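Local coordinates for putative glucarate dehydratase (Pseudomonas fluorescens, PDB 4IT1), which probably dehydrates D-glucarate to 5-dehydro-4-deoxy-D-glucarate with the help of magnesium, as a member of the mandelate racemase/muconate lactonizing enzyme family, at residues G157-Y169 / P388-P400. Residues are numbered along the deposited sequence; the frame is centred on the assembly and turned at random. Where two conformers were deposited one is given.
Sequences GGAVRDEVPFSAY and PIVDGCVKITRAP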
ATOM      1  N   GLY A 157      -3.717  -4.904   9.599  1.00 69.09           N
ATOM      2  CA  GLY A 157      -5.114  -5.163   9.218  1.00 68.33           C
ATOM      3  C   GLY A 157      -5.733  -6.504   9.611  1.00 67.21           C
ATOM      4  O   GLY A 157      -6.906  -6.747   9.327  1.00 70.13           O
ATOM      5  N   GLY A 158      -4.952  -7.380  10.246  1.00 60.96           N
ATOM      6  CA  GLY A 158      -5.451  -8.671  10.730  1.00 49.41           C
ATOM      7  C   GLY A 158      -5.080  -9.870   9.879  1.00 55.03           C
ATOM      8  O   GLY A 158      -4.820  -9.732   8.685  1.00 63.36           O
ATOM      9  N   ALA A 159      -5.079 -11.052  10.493  1.00 54.46           N
ATOM     10  CA  ALA A 159      -4.646 -12.287   9.832  1.00 57.15           C
ATOM     11  C   ALA A 159      -5.706 -12.899   8.918  1.00 69.10           C
ATOM     12  O   ALA A 159      -6.792 -13.260   9.370  1.00 71.25           O
ATOM     13  CB  ALA A 159      -4.179 -13.308  10.865  1.00 58.80           C
ATOM     14  N   VAL A 160      -5.374 -13.009   7.631  1.00 67.21           N
ATOM     15  CA  VAL A 160      -6.222 -13.687   6.648  1.00 57.53           C
ATOM     16  C   VAL A 160      -6.139 -15.206   6.849  1.00 61.83           C
ATOM     17  O   VAL A 160      -7.132 -15.923   6.689  1.00 68.88           O
ATOM     18  CB  VAL A 160      -5.850 -13.286   5.195  1.00 55.94           C
ATOM     19  CG1 VAL A 160      -6.580 -14.143   4.165  1.00 57.31           C
ATOM     20  CG2 VAL A 160      -6.160 -11.815   4.956  1.00 53.83           C
ATOM     21  N   ARG A 161      -4.945 -15.681   7.191  1.00 61.31           N
ATOM     22  CA  ARG A 161      -4.704 -17.082   7.531  1.00 60.44           C
ATOM     23  C   ARG A 161      -3.928 -17.130   8.856  1.00 69.36           C
ATOM     24  O   ARG A 161      -3.283 -16.144   9.235  1.00 73.03           O
ATOM     25  CB  ARG A 161      -3.943 -17.796   6.404  1.00 61.14           C
ATOM     26  CG  ARG A 161      -2.658 -17.084   5.973  1.00 67.02           C
ATOM     27  CD  ARG A 161      -2.108 -17.571   4.633  1.00 58.59           C
ATOM     28  NE  ARG A 161      -2.944 -17.197   3.484  1.00 55.27           N
ATOM     29  CZ  ARG A 161      -3.060 -15.964   2.990  1.00 55.07           C
ATOM     30  NH1 ARG A 161      -2.410 -14.940   3.539  1.00 57.49           N
ATOM     31  NH2 ARG A 161      -3.844 -15.746   1.943  1.00 50.36           N
ATOM     32  N   ASP A 162      -4.029 -18.255   9.567  1.00 70.92           N
ATOM     33  CA  ASP A 162      -3.324 -18.463  10.835  0.50 72.50           C
ATOM     34  C   ASP A 162      -2.106 -19.365  10.641  1.00 70.46           C
ATOM     35  O   ASP A 162      -1.334 -19.611  11.577  1.00 71.21           O
ATOM     36  CB  ASP A 162      -4.270 -19.038  11.905  0.50 70.20           C
ATOM     37  CG  ASP A 162      -5.016 -20.283  11.435  0.50 66.25           C
ATOM     38  OD1 ASP A 162      -4.417 -21.124  10.733  0.50 61.28           O
ATOM     39  OD2 ASP A 162      -6.210 -20.423  11.780  0.50 72.39           O
ATOM     40  N   GLU A 163      -1.956 -19.868   9.420  1.00 69.69           N
ATOM     41  CA  GLU A 163      -0.842 -20.720   9.041  1.00 65.53           C
ATOM     42  C   GLU A 163      -0.320 -20.298   7.669  1.00 66.40           C
ATOM     43  O   GLU A 163      -1.105 -20.087   6.739  1.00 60.66           O
ATOM     44  CB  GLU A 163      -1.278 -22.178   9.006  1.00 68.85           C
ATOM     45  CG  GLU A 163      -1.511 -22.782  10.378  1.00 88.68           C
ATOM     46  CD  GLU A 163      -1.602 -24.294  10.341  1.00100.60           C
ATOM     47  OE1 GLU A 163      -1.635 -24.870   9.231  1.00100.40           O
ATOM     48  OE2 GLU A 163      -1.637 -24.908  11.427  1.00102.70           O
ATOM     49  N   VAL A 164       1.001 -20.178   7.553  1.00 64.92           N
ATOM     50  CA  VAL A 164       1.652 -19.760   6.307  1.00 57.82           C
ATOM     51  C   VAL A 164       2.459 -20.915   5.725  1.00 55.48           C
ATOM     52  O   VAL A 164       3.414 -21.376   6.353  1.00 53.75           O
ATOM     53  CB  VAL A 164       2.570 -18.537   6.522  1.00 59.79           C
ATOM     54  CG1 VAL A 164       3.267 -18.157   5.222  1.00 68.13           C
ATOM     55  CG2 VAL A 164       1.775 -17.353   7.062  1.00 64.76           C
ATOM     56  N   PRO A 165       2.075 -21.394   4.526  1.00 51.01           N
ATOM     57  CA  PRO A 165       2.774 -22.540   3.927  1.00 52.31           C
ATOM     58  C   PRO A 165       4.178 -22.175   3.421  1.00 62.03           C
ATOM     59  O   PRO A 165       4.447 -21.008   3.118  1.00 57.30           O
ATOM     60  CB  PRO A 165       1.860 -22.952   2.765  1.00 56.22           C
ATOM     61  CG  PRO A 165       1.096 -21.715   2.412  1.00 58.24           C
ATOM     62  CD  PRO A 165       1.003 -20.869   3.658  1.00 52.06           C
ATOM     63  N   PHE A 166       5.058 -23.171   3.362  1.00 60.32           N
ATOM     64  CA  PHE A 166       6.429 -22.993   2.898  1.00 56.59           C
ATOM     65  C   PHE A 166       6.850 -24.209   2.115  1.00 57.30           C
ATOM     66  O   PHE A 166       6.280 -25.286   2.281  1.00 68.59           O
ATOM     67  CB  PHE A 166       7.387 -22.813   4.073  1.00 51.56           C
ATOM     68  CG  PHE A 166       7.430 -21.417   4.615  1.00 54.73           C
ATOM     69  CD1 PHE A 166       8.327 -20.486   4.102  1.00 55.51           C
ATOM     70  CD2 PHE A 166       6.582 -21.033   5.648  1.00 50.54           C
ATOM     71  CE1 PHE A 166       8.379 -19.199   4.613  1.00 47.14           C
ATOM     72  CE2 PHE A 166       6.626 -19.742   6.159  1.00 49.41           C
ATOM     73  CZ  PHE A 166       7.527 -18.823   5.639  1.00 54.96           C
ATOM     74  N   SER A 167       7.856 -24.040   1.264  1.00 55.55           N
ATOM     75  CA  SER A 167       8.384 -25.164   0.509  1.00 52.94           C
ATOM     76  C   SER A 167       9.676 -25.663   1.130  1.00 50.53           C
ATOM     77  O   SER A 167      10.247 -25.029   2.031  1.00 50.03           O
ATOM     78  CB  SER A 167       8.593 -24.793  -0.966  1.00 56.29           C
ATOM     79  OG  SER A 167       9.414 -23.649  -1.100  1.00 70.84           O
ATOM     80  N   ALA A 168      10.114 -26.823   0.663  1.00 52.73           N
ATOM     81  CA  ALA A 168      11.426 -27.333   1.005  1.00 63.21           C
ATOM     82  C   ALA A 168      12.400 -26.756  -0.013  1.00 62.16           C
ATOM     83  O   ALA A 168      12.252 -27.009  -1.216  1.00 55.33           O
ATOM     84  CB  ALA A 168      11.427 -28.852   0.942  1.00 50.48           C
ATOM     85  N   TYR A 169      13.364 -25.964   0.461  1.00 64.37           N
ATOM     86  CA  TYR A 169      14.384 -25.383  -0.424  1.00 53.23           C
ATOM     87  C   TYR A 169      15.600 -26.307  -0.549  1.00 52.89           C
ATOM     88  O   TYR A 169      16.448 -26.356   0.343  1.00 52.19           O
ATOM     89  CB  TYR A 169      14.801 -23.972   0.031  1.00 47.86           C
ATOM     90  CG  TYR A 169      14.966 -22.986  -1.133  1.00 55.04           C
ATOM     91  CD1 TYR A 169      15.612 -23.365  -2.321  1.00 48.05           C
ATOM     92  CD2 TYR A 169      14.463 -21.683  -1.050  1.00 53.54           C
ATOM     93  CE1 TYR A 169      15.742 -22.485  -3.382  1.00 56.77           C
ATOM     94  CE2 TYR A 169      14.599 -20.792  -2.112  1.00 66.28           C
ATOM     95  CZ  TYR A 169      15.241 -21.200  -3.273  1.00 64.75           C
ATOM     96  OH  TYR A 169      15.384 -20.331  -4.333  1.00 74.46           O
ATOM     97  N   PRO A 388       9.162 -23.907  15.283  1.00 63.09           N
ATOM     98  CA  PRO A 388       8.552 -25.112  14.733  1.00 65.89           C
ATOM     99  C   PRO A 388       7.970 -24.869  13.350  1.00 60.34           C
ATOM    100  O   PRO A 388       7.408 -23.803  13.089  1.00 61.90           O
ATOM    101  CB  PRO A 388       7.418 -25.429  15.731  1.00 63.79           C
ATOM    102  CG  PRO A 388       7.493 -24.385  16.809  1.00 64.89           C
ATOM    103  CD  PRO A 388       8.264 -23.236  16.237  1.00 62.78           C
ATOM    104  N   ILE A 389       8.123 -25.849  12.469  1.00 57.40           N
ATOM    105  CA  ILE A 389       7.418 -25.849  11.194  1.00 67.27           C
ATOM    106  C   ILE A 389       6.613 -27.140  11.084  1.00 72.18           C
ATOM    107  O   ILE A 389       7.153 -28.213  10.770  1.00 63.22           O
ATOM    108  CB  ILE A 389       8.364 -25.664   9.984  1.00 67.71           C
ATOM    109  CG1 ILE A 389       9.120 -24.331  10.096  1.00 71.92           C
ATOM    110  CG2 ILE A 389       7.572 -25.718   8.684  1.00 64.03           C
ATOM    111  CD1 ILE A 389      10.284 -24.184   9.137  1.00 72.29           C
ATOM    112  N   VAL A 390       5.319 -27.018  11.361  1.00 74.70           N
ATOM    113  CA  VAL A 390       4.431 -28.168  11.407  1.00 74.08           C
ATOM    114  C   VAL A 390       3.563 -28.207  10.155  1.00 71.69           C
ATOM    115  O   VAL A 390       2.863 -27.236   9.846  1.00 66.99           O
ATOM    116  CB  VAL A 390       3.514 -28.155  12.651  1.00 82.77           C
ATOM    117  CG1 VAL A 390       3.107 -29.579  12.999  1.00 67.93           C
ATOM    118  CG2 VAL A 390       4.179 -27.463  13.843  1.00 70.47           C
ATOM    119  N   ASP A 391       3.614 -29.344   9.460  1.00 78.99           N
ATOM    120  CA  ASP A 391       2.879 -29.584   8.207  1.00 92.30           C
ATOM    121  C   ASP A 391       3.284 -28.603   7.099  1.00 96.35           C
ATOM    122  O   ASP A 391       2.475 -28.240   6.237  1.00 91.80           O
ATOM    123  CB  ASP A 391       1.356 -29.580   8.437  1.00 98.42           C
ATOM    124  CG  ASP A 391       0.907 -30.646   9.430  1.00104.61           C
ATOM    125  OD1 ASP A 391       1.176 -31.848   9.198  1.00 94.29           O
ATOM    126  OD2 ASP A 391       0.273 -30.277  10.443  1.00104.64           O
ATOM    127  N   GLY A 392       4.554 -28.201   7.125  1.00 91.15           N
ATOM    128  CA  GLY A 392       5.094 -27.239   6.173  1.00 80.10           C
ATOM    129  C   GLY A 392       4.543 -25.841   6.363  1.00 67.26           C
ATOM    130  O   GLY A 392       4.423 -25.087   5.400  1.00 78.26           O
ATOM    131  N   CYS A 393       4.216 -25.495   7.606  1.00 61.20           N
ATOM    132  CA  CYS A 393       3.623 -24.199   7.918  1.00 56.52           C
ATOM    133  C   CYS A 393       4.191 -23.570   9.179  1.00 56.82           C
ATOM    134  O   CYS A 393       4.754 -24.251  10.034  1.00 53.14           O
ATOM    135  CB  CYS A 393       2.103 -24.315   8.077  1.00 66.70           C
ATOM    136  SG  CYS A 393       1.161 -24.454   6.542  1.00 69.13           S
ATOM    137  N   VAL A 394       4.001 -22.262   9.282  1.00 58.67           N
ATOM    138  CA  VAL A 394       4.363 -21.492  10.454  1.00 55.89           C
ATOM    139  C   VAL A 394       3.078 -20.909  11.044  1.00 67.80           C
ATOM    140  O   VAL A 394       2.331 -20.204  10.354  1.00 69.93           O
ATOM    141  CB  VAL A 394       5.349 -20.363  10.085  1.00 57.94           C
ATOM    142  CG1 VAL A 394       5.609 -19.454  11.267  1.00 54.25           C
ATOM    143  CG2 VAL A 394       6.660 -20.940   9.572  1.00 64.72           C
ATOM    144  N   LYS A 395       2.826 -21.217  12.317  1.00 76.68           N
ATOM    145  CA  LYS A 395       1.637 -20.745  13.025  1.00 70.50           C
ATOM    146  C   LYS A 395       1.723 -19.275  13.412  1.00 64.21           C
ATOM    147  O   LYS A 395       2.719 -18.834  13.987  1.00 54.25           O
ATOM    148  CB  LYS A 395       1.394 -21.576  14.294  1.00 76.23           C
ATOM    149  CG  LYS A 395       0.366 -22.688  14.154  1.00 90.21           C
ATOM    150  CD  LYS A 395       0.988 -24.011  13.735  1.00 93.97           C
ATOM    151  CE  LYS A 395       0.119 -25.177  14.186  1.00 88.48           C
ATOM    152  NZ  LYS A 395       0.577 -26.485  13.641  1.00 78.75           N
ATOM    153  N   ILE A 396       0.666 -18.529  13.101  1.00 56.05           N
ATOM    154  CA  ILE A 396       0.503 -17.171  13.615  1.00 66.06           C
ATOM    155  C   ILE A 396      -0.386 -17.253  14.855  1.00 76.26           C
ATOM    156  O   ILE A 396      -1.509 -17.765  14.789  1.00 79.75           O
ATOM    157  CB  ILE A 396      -0.115 -16.213  12.560  1.00 63.31           C
ATOM    158  CG1 ILE A 396       0.654 -16.281  11.235  1.00 71.69           C
ATOM    159  CG2 ILE A 396      -0.192 -14.779  13.082  1.00 61.63           C
ATOM    160  CD1 ILE A 396       2.112 -15.868  11.325  1.00 71.61           C
ATOM    161  N   THR A 397       0.123 -16.756  15.979  1.00 71.95           N
ATOM    162  CA  THR A 397      -0.580 -16.857  17.259  1.00 70.83           C
ATOM    163  C   THR A 397      -1.012 -15.492  17.797  1.00 72.13           C
ATOM    164  O   THR A 397      -0.895 -14.473  17.111  1.00 76.04           O
ATOM    165  CB  THR A 397       0.262 -17.593  18.328  1.00 66.53           C
ATOM    166  OG1 THR A 397       1.228 -16.697  18.895  1.00 67.13           O
ATOM    167  CG2 THR A 397       0.966 -18.813  17.733  1.00 66.76           C
ATOM    168  N   ARG A 398      -1.512 -15.486  19.029  1.00 73.07           N
ATOM    169  CA  ARG A 398      -1.983 -14.263  19.674  1.00 80.39           C
ATOM    170  C   ARG A 398      -0.888 -13.578  20.501  1.00 74.12           C
ATOM    171  O   ARG A 398      -1.116 -12.496  21.061  1.00 69.29           O
ATOM    172  CB  ARG A 398      -3.229 -14.546  20.535  1.00 86.03           C
ATOM    173  CG  ARG A 398      -4.493 -14.924  19.760  1.00 74.40           C
ATOM    174  CD  ARG A 398      -4.944 -13.832  18.793  1.00 70.05           C
ATOM    175  NE  ARG A 398      -5.057 -12.519  19.429  1.00 65.37           N
ATOM    176  CZ  ARG A 398      -5.335 -11.389  18.782  1.00 70.19           C
ATOM    177  NH1 ARG A 398      -5.417 -10.243  19.446  1.00 66.09           N
ATOM    178  NH2 ARG A 398      -5.527 -11.402  17.468  1.00 71.57           N
ATOM    179  N   ALA A 399       0.290 -14.208  20.567  1.00 71.49           N
ATOM    180  CA  ALA A 399       1.470 -13.636  21.236  1.00 61.17           C
ATOM    181  C   ALA A 399       1.766 -12.231  20.708  1.00 67.58           C
ATOM    182  O   ALA A 399       1.659 -11.995  19.494  1.00 64.78           O
ATOM    183  CB  ALA A 399       2.678 -14.538  21.048  1.00 51.30           C
ATOM    184  N   PRO A 400       2.126 -11.293  21.615  1.00 71.59           N
ATOM    185  CA  PRO A 400       2.378  -9.890  21.248  1.00 71.20           C
ATOM    186  C   PRO A 400       3.535  -9.737  20.253  1.00 74.97           C
ATOM    187  O   PRO A 400       4.559 -10.423  20.367  1.00 61.23           O
ATOM    188  CB  PRO A 400       2.734  -9.222  22.584  1.00 71.14           C
ATOM    189  CG  PRO A 400       2.267 -10.162  23.642  1.00 75.03           C
ATOM    190  CD  PRO A 400       2.375 -11.533  23.048  1.00 75.06           C
TER
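V164 and V394 form the hydrogen-bonded pair at the middle of a short antiparallel join between strands 163-165 and 393-395, each backbone N donating to the other's carbonyl O at 3.1 Å. Beyond them I396 N gives a straight bond to D162 O (2.7 Å, 175°), and at the other end F166 N donates to G392 O at 2.9 Å, a bent bond (138°). The buried face, under helix 348-360, is the tighter one. There CG1 of V394 stands anti to the backbone N (chi1 173°), which turns the other methyl, CG2, toward F166 CE2, met obliquely at 3.6 Å; M354 and C368 also touch the F166 side chain, and I396 lies on H356 and A359. Across the sheet, E163 and K395 run side by side toward solvent, E163 OE2 forming a salt bridge with K395 NZ at 3.5 Å, while C393 SG packs against P165 CA. With an alanine in place of E163, the K395 ammonium would probably lose this partner and the C393 thiol its cover beside OE1. Strand 393-395 is outermost in the barrel-domain sheet and pairs with 163-170, whose other neighbour, 212-215, carries the predicted catalytic K215; the chemistry implies cohesion from backbone bonds and apolar packing, with the surface ion pair a modest supplement.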